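Local coordinates for cupin 2 conserved barrel domain protein (Desulfovibrio desulfuricans subsp. desulfuricans str. G20, PDB 2Q30) that is of unknown function but folds as a small RmlC-like cupin, a double-stranded beta-helix barrel that associates as a pair of subunits, at residues H9-A14 and V60-E65; M24-E29 and K34-T39; G66-D71 and R80-V85; H92-R95 and D99-V102. All blocks are in the same frame, centred on the assembly; numbering follows the deposited sequence. Where two conformers were deposited one is given.

Interaction 1. Residues H9-A14 and V60-E65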
loop_
_atom_site.group_PDB
_atom_site.type_symbol
_atom_site.label_atom_id
_atom_site.label_comp_id
_atom_site.label_asym_id
_atom_site.label_seq_id
_atom_site.Cartn_x
_atom_site.Cartn_y
_atom_site.Cartn_z
ATOM N N HIS A 9 6.752 0.356 9.485
ATOM C CA HIS A 9 7.479 -0.850 9.113
ATOM C C HIS A 9 8.247 -0.556 7.854
ATOM O O HIS A 9 7.656 -0.191 6.849
ATOM C CB HIS A 9 6.538 -2.029 8.876
ATOM C CG HIS A 9 5.488 -2.192 9.932
ATOM N ND1 HIS A 9 5.588 -3.126 10.941
ATOM C CD2 HIS A 9 4.311 -1.548 10.129
ATOM C CE1 HIS A 9 4.527 -3.040 11.723
ATOM N NE2 HIS A 9 3.739 -2.088 11.256
ATOM N N ASN A 10 9.568 -0.714 7.895
ATOM C CA ASN A 10 10.400 -0.447 6.739
ATOM C C ASN A 10 10.450 -1.768 6.019
ATOM O O ASN A 10 11.348 -2.552 6.227
ATOM C CB ASN A 10 11.761 0.071 7.169
ATOM C CG ASN A 10 11.672 1.435 7.788
ATOM O OD1 ASN A 10 10.687 2.149 7.606
ATOM N ND2 ASN A 10 12.692 1.805 8.523
ATOM N N LEU A 11 9.461 -1.980 5.163
ATOM C CA LEU A 11 9.283 -3.277 4.506
ATOM C C LEU A 11 10.348 -3.667 3.508
ATOM O O LEU A 11 10.430 -4.831 3.178
ATOM C CB LEU A 11 7.916 -3.366 3.853
ATOM C CG LEU A 11 6.688 -3.201 4.756
ATOM C CD1 LEU A 11 5.438 -3.206 3.898
ATOM C CD2 LEU A 11 6.627 -4.323 5.796
ATOM N N LEU A 12 11.140 -2.718 3.010
ATOM C CA LEU A 12 12.264 -3.043 2.098
ATOM C C LEU A 12 13.661 -2.996 2.732
ATOM O O LEU A 12 14.685 -3.179 2.042
ATOM C CB LEU A 12 12.205 -2.141 0.868
ATOM C CG LEU A 12 10.927 -2.306 0.045
ATOM C CD1 LEU A 12 10.959 -1.292 -1.087
ATOM C CD2 LEU A 12 10.786 -3.739 -0.516
ATOM N N GLU A 13 13.707 -2.761 4.041
ATOM C CA GLU A 13 14.944 -2.652 4.771
ATOM C C GLU A 13 15.657 -3.996 4.844
ATOM O O GLU A 13 16.883 -4.041 4.789
ATOM C CB GLU A 13 14.659 -2.054 6.149
ATOM C CG GLU A 13 15.858 -1.755 7.006
ATOM C CD GLU A 13 15.442 -1.007 8.271
ATOM O OE1 GLU A 13 15.379 -1.643 9.337
ATOM O OE2 GLU A 13 15.121 0.194 8.175
ATOM N N ALA A 14 14.901 -5.078 4.974
ATOM C CA ALA A 14 15.454 -6.441 4.994
ATOM C C ALA A 14 14.324 -7.377 4.600
ATOM O O ALA A 14 13.367 -7.529 5.370
ATOM C CB ALA A 14 16.004 -6.794 6.391
ATOM N N VAL A 60 -0.284 -3.790 -3.391
ATOM C CA VAL A 60 0.653 -2.766 -3.839
ATOM C C VAL A 60 2.012 -3.397 -4.104
ATOM O O VAL A 60 2.545 -4.063 -3.239
ATOM C CB VAL A 60 0.817 -1.678 -2.759
ATOM C CG1 VAL A 60 1.722 -0.542 -3.306
ATOM C CG2 VAL A 60 -0.558 -1.150 -2.374
ATOM N N VAL A 61 2.576 -3.180 -5.295
ATOM C CA VAL A 61 3.892 -3.729 -5.624
ATOM C C VAL A 61 4.924 -2.741 -5.067
ATOM O O VAL A 61 5.035 -1.626 -5.549
ATOM C CB VAL A 61 4.121 -3.946 -7.142
ATOM C CG1 VAL A 61 5.465 -4.592 -7.375
ATOM C CG2 VAL A 61 2.989 -4.806 -7.745
ATOM N N LEU A 62 5.662 -3.183 -4.061
ATOM C CA LEU A 62 6.685 -2.374 -3.399
ATOM C C LEU A 62 8.014 -2.423 -4.097
ATOM O O LEU A 62 8.750 -1.453 -4.077
ATOM C CB LEU A 62 6.925 -2.892 -1.993
ATOM C CG LEU A 62 5.730 -3.019 -1.069
ATOM C CD1 LEU A 62 6.196 -3.700 0.213
ATOM C CD2 LEU A 62 5.120 -1.652 -0.812
ATOM N N GLU A 63 8.364 -3.597 -4.600
ATOM C CA GLU A 63 9.649 -3.794 -5.248
ATOM C C GLU A 63 9.526 -4.911 -6.235
ATOM O O GLU A 63 8.778 -5.881 -5.999
ATOM C CB GLU A 63 10.723 -4.077 -4.182
ATOM C CG GLU A 63 12.154 -4.431 -4.651
ATOM C CD GLU A 63 12.901 -3.342 -5.413
ATOM O OE1 GLU A 63 12.333 -2.306 -5.792
ATOM O OE2 GLU A 63 14.107 -3.550 -5.667
ATOM N N GLY A 64 10.230 -4.754 -7.358
ATOM C CA GLY A 64 10.234 -5.743 -8.418
ATOM C C GLY A 64 9.047 -5.626 -9.329
ATOM O O GLY A 64 8.243 -4.687 -9.206
ATOM N N GLU A 65 8.962 -6.581 -10.255
ATOM C CA GLU A 65 7.908 -6.630 -11.268
ATOM C C GLU A 65 7.275 -7.992 -11.285
ATOM O O GLU A 65 7.944 -9.020 -11.092
ATOM C CB GLU A 65 8.433 -6.411 -12.695
ATOM C CG GLU A 65 8.652 -4.969 -13.145
ATOM C CD GLU A 65 8.508 -4.792 -14.693
ATOM O OE1 GLU A 65 8.876 -5.729 -15.459
ATOM O OE2 GLU A 65 8.029 -3.713 -15.141
#

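Interaction 2. Residues M24-E29 and K34-T39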
loop_
_atom_site.group_PDB
_atom_site.type_symbol
_atom_site.label_atom_id
_atom_site.label_comp_id
_atom_site.label_asym_id
_atom_site.label_seq_id
_atom_site.Cartn_x
_atom_site.Cartn_y
_atom_site.Cartn_z
HETATM N N MSE A 24 5.146 -15.197 3.371
HETATM C CA MSE A 24 4.004 -14.386 3.805
HETATM C C MSE A 24 4.308 -13.881 5.190
HETATM O O MSE A 24 4.628 -14.682 6.051
HETATM C CB MSE A 24 2.740 -15.244 3.857
HETATM C CG MSE A 24 1.548 -14.613 4.599
HETATM SE SE MSE A 24 -0.058 -15.647 4.314
HETATM C CE MSE A 24 -1.060 -15.103 5.907
ATOM N N GLU A 25 4.176 -12.577 5.422
ATOM C CA GLU A 25 4.443 -11.993 6.757
ATOM C C GLU A 25 3.320 -11.058 7.163
ATOM O O GLU A 25 2.943 -10.200 6.396
ATOM C CB GLU A 25 5.788 -11.250 6.779
ATOM C CG GLU A 25 7.002 -12.151 6.578
ATOM C CD GLU A 25 8.290 -11.418 6.151
ATOM O OE1 GLU A 25 9.309 -11.530 6.867
ATOM O OE2 GLU A 25 8.296 -10.770 5.078
ATOM N N LEU A 26 2.826 -11.211 8.384
ATOM C CA LEU A 26 1.771 -10.367 8.915
ATOM C C LEU A 26 2.391 -9.048 9.308
ATOM O O LEU A 26 3.359 -9.032 10.053
ATOM C CB LEU A 26 1.133 -10.993 10.152
ATOM C CG LEU A 26 -0.063 -10.244 10.762
ATOM C CD1 LEU A 26 -1.204 -10.067 9.727
ATOM C CD2 LEU A 26 -0.531 -11.022 11.965
ATOM N N VAL A 27 1.848 -7.957 8.782
ATOM C CA VAL A 27 2.347 -6.617 9.080
ATOM C C VAL A 27 1.478 -6.049 10.181
ATOM O O VAL A 27 1.984 -5.544 11.174
ATOM C CB VAL A 27 2.390 -5.737 7.809
ATOM C CG1 VAL A 27 2.777 -4.267 8.108
ATOM C CG2 VAL A 27 3.358 -6.380 6.780
ATOM N N HIS A 28 0.172 -6.132 10.000
ATOM C CA HIS A 28 -0.775 -5.578 10.957
ATOM C C HIS A 28 -2.115 -6.306 10.864
ATOM O O HIS A 28 -2.515 -6.781 9.780
ATOM C CB HIS A 28 -0.950 -4.088 10.640
ATOM C CG HIS A 28 -1.871 -3.360 11.557
ATOM N ND1 HIS A 28 -1.471 -2.882 12.787
ATOM C CD2 HIS A 28 -3.165 -3.004 11.415
ATOM C CE1 HIS A 28 -2.481 -2.260 13.365
ATOM N NE2 HIS A 28 -3.523 -2.326 12.557
ATOM N N GLU A 29 -2.778 -6.428 12.008
ATOM C CA GLU A 29 -4.127 -6.924 12.017
ATOM C C GLU A 29 -4.915 -6.253 13.150
ATOM O O GLU A 29 -4.470 -6.222 14.290
ATOM C CB GLU A 29 -4.146 -8.446 12.120
ATOM C CG GLU A 29 -5.540 -8.998 11.940
ATOM C CD GLU A 29 -5.613 -10.512 11.822
ATOM O OE1 GLU A 29 -4.602 -11.214 12.112
ATOM O OE2 GLU A 29 -6.725 -10.984 11.464
ATOM N N LYS A 34 -6.451 -5.976 7.765
ATOM C CA LYS A 34 -5.339 -6.908 7.881
ATOM C C LYS A 34 -4.380 -6.497 6.785
ATOM O O LYS A 34 -4.812 -6.238 5.658
ATOM C CB LYS A 34 -5.788 -8.358 7.698
ATOM C CG LYS A 34 -4.655 -9.378 7.819
ATOM C CD LYS A 34 -5.236 -10.787 7.796
ATOM C CE LYS A 34 -4.211 -11.850 7.996
ATOM N NZ LYS A 34 -4.859 -13.205 8.028
ATOM N N ILE A 35 -3.111 -6.381 7.139
ATOM C CA ILE A 35 -2.064 -5.968 6.246
ATOM C C ILE A 35 -1.024 -7.081 6.284
ATOM O O ILE A 35 -0.485 -7.391 7.362
ATOM C CB ILE A 35 -1.449 -4.620 6.667
ATOM C CG1 ILE A 35 -2.521 -3.550 6.845
ATOM C CG2 ILE A 35 -0.429 -4.164 5.628
ATOM C CD1 ILE A 35 -1.977 -2.148 7.307
ATOM N N VAL A 36 -0.746 -7.668 5.118
ATOM C CA VAL A 36 0.231 -8.745 4.985
ATOM C C VAL A 36 1.088 -8.554 3.742
ATOM O O VAL A 36 0.610 -8.050 2.710
ATOM C CB VAL A 36 -0.471 -10.131 4.921
ATOM C CG1 VAL A 36 -1.002 -10.505 6.280
ATOM C CG2 VAL A 36 -1.586 -10.139 3.863
ATOM N N SER A 37 2.350 -8.946 3.849
ATOM C CA SER A 37 3.282 -8.848 2.755
ATOM C C SER A 37 3.540 -10.240 2.215
ATOM O O SER A 37 3.381 -11.235 2.937
ATOM C CB SER A 37 4.591 -8.185 3.163
ATOM O OG SER A 37 5.319 -8.954 4.076
ATOM N N PHE A 38 3.913 -10.279 0.935
ATOM C CA PHE A 38 4.311 -11.510 0.236
ATOM C C PHE A 38 5.610 -11.198 -0.484
ATOM O O PHE A 38 5.684 -10.201 -1.202
ATOM C CB PHE A 38 3.243 -11.979 -0.715
ATOM C CG PHE A 38 1.956 -12.356 -0.046
ATOM C CD1 PHE A 38 0.961 -11.414 0.169
ATOM C CD2 PHE A 38 1.719 -13.682 0.348
ATOM C CE1 PHE A 38 -0.246 -11.786 0.782
ATOM C CE2 PHE A 38 0.539 -14.048 0.959
ATOM C CZ PHE A 38 -0.456 -13.110 1.167
ATOM N N THR A 39 6.652 -11.988 -0.218
ATOM C CA THR A 39 7.975 -11.776 -0.812
ATOM C C THR A 39 8.257 -12.999 -1.679
ATOM O O THR A 39 8.160 -14.143 -1.218
ATOM C CB THR A 39 9.062 -11.580 0.229
ATOM O OG1 THR A 39 8.632 -10.576 1.184
ATOM C CG2 THR A 39 10.369 -11.165 -0.453
HETATM O O HOH W 1 10.198 -9.805 3.290
HETATM O O HOH W 2 6.686 -11.033 2.974
#

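Interaction 3. Residues G66-D71 and R80-V85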
loop_
_atom_site.group_PDB
_atom_site.type_symbol
_atom_site.label_atom_id
_atom_site.label_comp_id
_atom_site.label_asym_id
_atom_site.label_seq_id
_atom_site.Cartn_x
_atom_site.Cartn_y
_atom_site.Cartn_z
ATOM N N GLY A 66 5.993 -7.989 -11.614
ATOM C CA GLY A 66 5.233 -9.206 -11.706
ATOM C C GLY A 66 3.947 -9.012 -12.476
ATOM O O GLY A 66 3.849 -8.142 -13.366
ATOM N N GLU A 67 2.986 -9.863 -12.144
ATOM C CA GLU A 67 1.658 -9.864 -12.740
ATOM C C GLU A 67 0.610 -10.096 -11.678
ATOM O O GLU A 67 0.833 -10.908 -10.759
ATOM C CB GLU A 67 1.544 -11.026 -13.727
ATOM C CG GLU A 67 2.498 -10.927 -14.841
ATOM C CD GLU A 67 2.413 -12.069 -15.808
ATOM O OE1 GLU A 67 2.428 -13.233 -15.366
ATOM O OE2 GLU A 67 2.398 -11.795 -17.007
ATOM N N PHE A 68 -0.516 -9.387 -11.790
ATOM C CA PHE A 68 -1.693 -9.676 -10.978
ATOM C C PHE A 68 -2.422 -10.725 -11.772
ATOM O O PHE A 68 -2.740 -10.503 -12.941
ATOM C CB PHE A 68 -2.592 -8.469 -10.820
ATOM C CG PHE A 68 -1.940 -7.344 -10.127
ATOM C CD1 PHE A 68 -1.468 -7.509 -8.819
ATOM C CD2 PHE A 68 -1.821 -6.108 -10.736
ATOM C CE1 PHE A 68 -0.859 -6.458 -8.143
ATOM C CE2 PHE A 68 -1.240 -5.048 -10.055
ATOM C CZ PHE A 68 -0.748 -5.227 -8.773
ATOM N N VAL A 69 -2.720 -11.853 -11.149
ATOM C CA VAL A 69 -3.361 -12.974 -11.841
ATOM C C VAL A 69 -4.829 -13.074 -11.376
ATOM O O VAL A 69 -5.157 -12.735 -10.230
ATOM C CB VAL A 69 -2.577 -14.279 -11.593
ATOM C CG1 VAL A 69 -3.096 -15.431 -12.465
ATOM C CG2 VAL A 69 -1.109 -14.047 -11.882
ATOM N N GLY A 70 -5.705 -13.506 -12.283
ATOM C CA GLY A 70 -7.123 -13.655 -11.972
ATOM C C GLY A 70 -7.710 -14.919 -12.537
ATOM O O GLY A 70 -6.994 -15.891 -12.820
ATOM N N ASP A 71 -9.031 -14.876 -12.680
ATOM C CA ASP A 71 -9.846 -15.946 -13.227
ATOM C C ASP A 71 -9.289 -16.389 -14.596
ATOM O O ASP A 71 -8.995 -15.549 -15.462
ATOM C CB ASP A 71 -11.309 -15.424 -13.324
ATOM C CG ASP A 71 -12.288 -16.422 -13.916
ATOM O OD1 ASP A 71 -12.158 -17.642 -13.677
ATOM O OD2 ASP A 71 -13.224 -15.944 -14.597
ATOM N N ARG A 80 6.513 -2.187 -10.505
ATOM C CA ARG A 80 6.723 -1.613 -9.178
ATOM C C ARG A 80 5.802 -0.414 -9.019
ATOM O O ARG A 80 5.642 0.381 -9.940
ATOM C CB ARG A 80 8.186 -1.209 -8.990
ATOM C CG ARG A 80 8.519 -0.694 -7.585
ATOM C CD ARG A 80 10.011 -0.401 -7.471
ATOM N NE ARG A 80 10.449 0.693 -8.335
ATOM C CZ ARG A 80 10.311 2.010 -8.104
ATOM N NH1 ARG A 80 9.722 2.477 -7.023
ATOM N NH2 ARG A 80 10.768 2.877 -9.005
ATOM N N GLY A 81 5.148 -0.311 -7.879
ATOM C CA GLY A 81 4.227 0.775 -7.644
ATOM C C GLY A 81 2.816 0.560 -8.168
ATOM O O GLY A 81 1.968 1.422 -7.979
ATOM N N ALA A 82 2.550 -0.564 -8.842
ATOM C CA ALA A 82 1.211 -0.877 -9.322
ATOM C C ALA A 82 0.381 -1.307 -8.143
ATOM O O ALA A 82 0.910 -1.884 -7.182
ATOM C CB ALA A 82 1.231 -1.967 -10.402
ATOM N N VAL A 83 -0.918 -0.984 -8.186
ATOM C CA VAL A 83 -1.862 -1.377 -7.146
ATOM C C VAL A 83 -3.063 -2.024 -7.796
ATOM O O VAL A 83 -3.593 -1.476 -8.745
ATOM C CB VAL A 83 -2.316 -0.181 -6.219
ATOM C CG1 VAL A 83 -2.901 0.937 -6.985
ATOM C CG2 VAL A 83 -3.306 -0.654 -5.161
ATOM N N LEU A 84 -3.442 -3.202 -7.305
ATOM C CA LEU A 84 -4.628 -3.922 -7.747
ATOM C C LEU A 84 -5.642 -3.701 -6.653
ATOM O O LEU A 84 -5.262 -3.811 -5.507
ATOM C CB LEU A 84 -4.337 -5.409 -7.812
ATOM C CG LEU A 84 -5.495 -6.359 -8.148
ATOM C CD1 LEU A 84 -5.909 -6.215 -9.578
ATOM C CD2 LEU A 84 -5.024 -7.775 -7.836
ATOM N N VAL A 85 -6.895 -3.376 -7.001
ATOM C CA VAL A 85 -7.992 -3.306 -6.040
ATOM C C VAL A 85 -9.053 -4.300 -6.508
ATOM O O VAL A 85 -9.448 -4.289 -7.669
ATOM C CB VAL A 85 -8.626 -1.913 -5.884
ATOM C CG1 VAL A 85 -9.616 -1.903 -4.638
ATOM C CG2 VAL A 85 -7.560 -0.860 -5.681
#

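Interaction 4. Residues H92-R95 and D99-V102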
loop_
_atom_site.group_PDB
_atom_site.type_symbol
_atom_site.label_atom_id
_atom_site.label_comp_id
_atom_site.label_asym_id
_atom_site.label_seq_id
_atom_site.Cartn_x
_atom_site.Cartn_y
_atom_site.Cartn_z
ATOM N N HIS A 92 -7.971 -13.761 -7.141
ATOM C CA HIS A 92 -6.767 -12.943 -7.299
ATOM C C HIS A 92 -5.543 -13.744 -6.902
ATOM O O HIS A 92 -5.600 -14.576 -6.006
ATOM C CB HIS A 92 -6.838 -11.692 -6.428
ATOM C CG HIS A 92 -7.135 -11.984 -4.990
ATOM N ND1 HIS A 92 -8.422 -12.123 -4.520
ATOM C CD2 HIS A 92 -6.320 -12.196 -3.932
ATOM C CE1 HIS A 92 -8.384 -12.387 -3.227
ATOM N NE2 HIS A 92 -7.121 -12.448 -2.850
ATOM N N GLY A 93 -4.435 -13.426 -7.552
ATOM C CA GLY A 93 -3.166 -14.071 -7.309
ATOM C C GLY A 93 -2.094 -13.162 -7.797
ATOM O O GLY A 93 -2.384 -12.115 -8.439
ATOM N N VAL A 94 -0.853 -13.527 -7.491
ATOM C CA VAL A 94 0.307 -12.700 -7.875
ATOM C C VAL A 94 1.412 -13.610 -8.372
ATOM O O VAL A 94 1.657 -14.614 -7.742
ATOM C CB VAL A 94 0.834 -11.903 -6.680
ATOM C CG1 VAL A 94 2.063 -11.126 -7.068
ATOM C CG2 VAL A 94 -0.245 -10.959 -6.129
ATOM N N ARG A 95 2.046 -13.249 -9.491
ATOM C CA ARG A 95 3.160 -13.986 -10.065
ATOM C C ARG A 95 4.340 -13.032 -10.149
ATOM O O ARG A 95 4.192 -11.927 -10.648
ATOM C CB ARG A 95 2.772 -14.486 -11.441
ATOM C CG ARG A 95 3.707 -15.515 -12.015
ATOM C CD ARG A 95 3.126 -16.035 -13.313
ATOM N NE ARG A 95 1.950 -16.838 -13.035
ATOM C CZ ARG A 95 0.813 -16.880 -13.734
ATOM N NH1 ARG A 95 0.563 -16.107 -14.785
ATOM N NH2 ARG A 95 -0.135 -17.683 -13.310
ATOM N N ASP A 99 12.472 -10.811 -8.619
ATOM C CA ASP A 99 12.295 -10.902 -7.141
ATOM C C ASP A 99 11.354 -9.735 -6.802
ATOM O O ASP A 99 11.531 -8.628 -7.308
ATOM C CB ASP A 99 13.594 -10.760 -6.376
ATOM C CG ASP A 99 14.546 -11.924 -6.582
ATOM O OD1 ASP A 99 14.181 -12.952 -7.172
ATOM O OD2 ASP A 99 15.663 -11.804 -6.076
HETATM N N MSE A 100 10.354 -10.001 -5.973
HETATM C CA MSE A 100 9.270 -9.059 -5.789
HETATM C C MSE A 100 8.691 -9.097 -4.401
HETATM O O MSE A 100 8.619 -10.161 -3.777
HETATM C CB MSE A 100 8.178 -9.452 -6.771
HETATM C CG MSE A 100 7.070 -8.461 -6.987
HETATM SE SE MSE A 100 5.614 -9.359 -7.892
HETATM C CE MSE A 100 4.716 -10.029 -6.423
ATOM N N LYS A 101 8.282 -7.928 -3.919
ATOM C CA LYS A 101 7.553 -7.841 -2.668
ATOM C C LYS A 101 6.304 -6.998 -2.885
ATOM O O LYS A 101 6.344 -5.938 -3.548
ATOM C CB LYS A 101 8.408 -7.335 -1.519
ATOM C CG LYS A 101 7.759 -7.481 -0.166
ATOM C CD LYS A 101 8.716 -7.142 0.964
ATOM C CE LYS A 101 8.101 -7.335 2.360
ATOM N NZ LYS A 101 9.156 -7.166 3.432
ATOM N N VAL A 102 5.198 -7.492 -2.331
ATOM C CA VAL A 102 3.915 -6.796 -2.368
ATOM C C VAL A 102 3.325 -6.675 -0.974
ATOM O O VAL A 102 3.662 -7.452 -0.099
ATOM C CB VAL A 102 2.885 -7.483 -3.323
ATOM C CG1 VAL A 102 3.458 -7.550 -4.735
ATOM C CG2 VAL A 102 2.464 -8.857 -2.808
#

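Interaction 1. Residues H9-A14 and V60-E65
L11 and L12 occupy the middle of a type I beta turn from N10 to E13 that packs on the end of strand 56-63 without a hydrogen bond between them, the CA atoms of L12 and E63 coming no closer than 7.8 Å. Both leucines reach across. CD1 of L11 meets CD1 of L62 at 3.8 Å, methyl against methyl. Both methyls of L12 rest on the junction of L62 and E63: its CG stands beside the backbone N (chi1 -61°), which sets CD1 3.7 Å from the carbonyl O of L62 and CD2 3.7 Å from CB of E63. CB of E63 is thus partly shielded by L12, while its bent chain carries OE1 away to a salt bridge with R80 of the second subunit. The turn is tied internally, E13 N to N10 O at 3.2 Å and N10 ND2 to E13 OE2 at 2.9 Å, the amide meeting that oxygen from above the carboxylate plane. L62 and E63 form a classic beta bulge opposite K101, whose NZ is hydrogen-bonded to L11 O. The turn lies beside strands 56-63 and 100-107, L11 also touches V27 of strand 23-29, and H9 and N10 pair antiparallel with a strand of the second subunit.

Interaction 2. Residues M24-E29 and K34-T39
Backbone hydrogen bonds join E25 to S37 in both directions and carry the strands 24-29 and 34-39 side by side as an antiparallel hairpin. Beyond that pair a classic beta bulge interrupts the ladder: V27 and H28 both face I35, so the single carbonyl O of I35 accepts from V27 N at 2.8 Å and from H28 N at 3.0 Å. I35 N answers with an almost straight bond to H28 O, 2.7 Å long (173° at the hydrogen).

Polar side chains meet through water rather than directly. Two waters link E25 OE2 with T39 OG1, whose direct separation is 3.9 Å. One donates to both oxygens; the other donates to E25 OE2 and accepts from S37 OG and T39 OG1. The serine hydroxyl reaches this water because OG sits between the backbone N and the carbonyl carbon (chi1 66°). At the far end E29 OE2 and K34 NZ, 4.5 Å apart, are of opposite charge but too distant for a salt bridge.

Apolar contacts form on both faces. Selenomethionine M24 lies alongside F38, extended and pointing the same way, with its SE 3.8 Å from CE2 of F38 in an oblique Met-aromatic contact. On the other face CB of V27 rests 3.9 Å from CG2 of I35, and both residues also pack on the second subunit, against its V83 and N58. E25 OE2, which accepts from two waters, is thus joined to S37 and T39 through solvent, whereas V27 and I35 meet through carbon contacts on a face that also touches the second subunit.

Interaction 3. Residues G66-D71 and R80-V85
F68 and L84 are brought together by two different first torsions. In F68 the ring carbon CG stands beside the backbone N (chi1 -62°), which swings the phenyl over strand 82-85, while in L84 CG is anti to the backbone N (chi1 175°) and carries the branch back alongside the phenylalanine. The two side chains slide past each other in opposite directions. CB of L84 sits over the centre of one ring face, 3.5 Å from the ring centroid of F68 and only 6° off the normal, a CH-pi contact. The branch extends the cover toward the root of the ring, with CD2 of L84 3.7 Å from CD1 of F68. At the other end of the ring CZ of F68 comes within 3.7 Å of the backbone N of L84. CB of A82 approaches obliquely, 4.0 Å from CE2 of F68.

This is packing between the two facing sheets of the double-stranded beta-helix: strand 66-69 belongs to one and strand 82-87 to the other. The short segments run almost parallel, with axes 9.0 Å apart at closest approach and no hydrogen bond between them, so the contact is made by the F68 ring packing on side chains and backbone of strand 82-85. I59 and V61 of strand 56-63, together with I76 and A78 of strand 75-78, also touch F68, which is buried in the barrel core. V83 has its CB directed away from F68 and packs on L11 of the second subunit. Residues A82 to V85 pair there with an antiparallel strand of that chain.

Interaction 4. Residues H92-R95 and D99-V102
V94 and M100 meet without an aromatic ring between them, for the flat groups of these segments are engaged elsewhere: the H92 ring packs edge-to-face with that of H49, and the R95 guanidinium forms a salt bridge with D73. The contact belongs to the core of the cupin barrel, where strand 92-96 of one sheet faces strand 100-107 of the other. H92 and H49 appear to correspond to histidines that bind a metal in many cupins, although no metal role is established for this protein.

The segments run roughly antiparallel, at 152°, yet their axes stay 9.5 Å apart and no hydrogen bond joins them. V94 directs its CB at the opposite strand, and CG1, anti to the backbone N (chi1 177°), is the branch that does the touching. It lies 4.1 Å from SE of M100, a selenomethionine, and, more loosely, 4.5 Å from CG1 of V102. The modelled spacing of the terminal methyl of M100 from V94 is too short for two carbons, so the exact place of that methyl is doubtful, and the selenium is the firmer guide to how the two side chains meet.

I59 of strand 56-63 touches both V94 and V102, while F38 and F40 of strand 34-40 pack on V102 and M100 respectively. At the start of segment 99-102, D99 forms a salt bridge with K41. R95 has its CB directed away from strand 100-102 and meets it through its backbone, the carbonyl O of R95 lying 4.0 Å from SE of M100.

In the fold
Along the chain, interaction 2 is nested within the loop closed by interaction 1, and interactions 3 and 4 follow in series. Interactions 1 and 2 both reach the five-stranded sheet, interaction 1 through strand 56-63, whereas interactions 3 and 4 each span the gap from the four-stranded sheet to it. The centres of 3 and 4 are about 7 Å apart, within the barrel core, and V69 N is probably hydrogen-bonded to G93 O between them. Interactions 2 and 3 lie on opposite sides of the chain's centre, about 16 Å apart. Strand 100-107 connects interaction 4 to both 1 and 2. Interactions 1, 2 and 3 also touch the second subunit, so the five-stranded sheet, which runs on into that subunit through strand 82-87, takes part in the dimer interface.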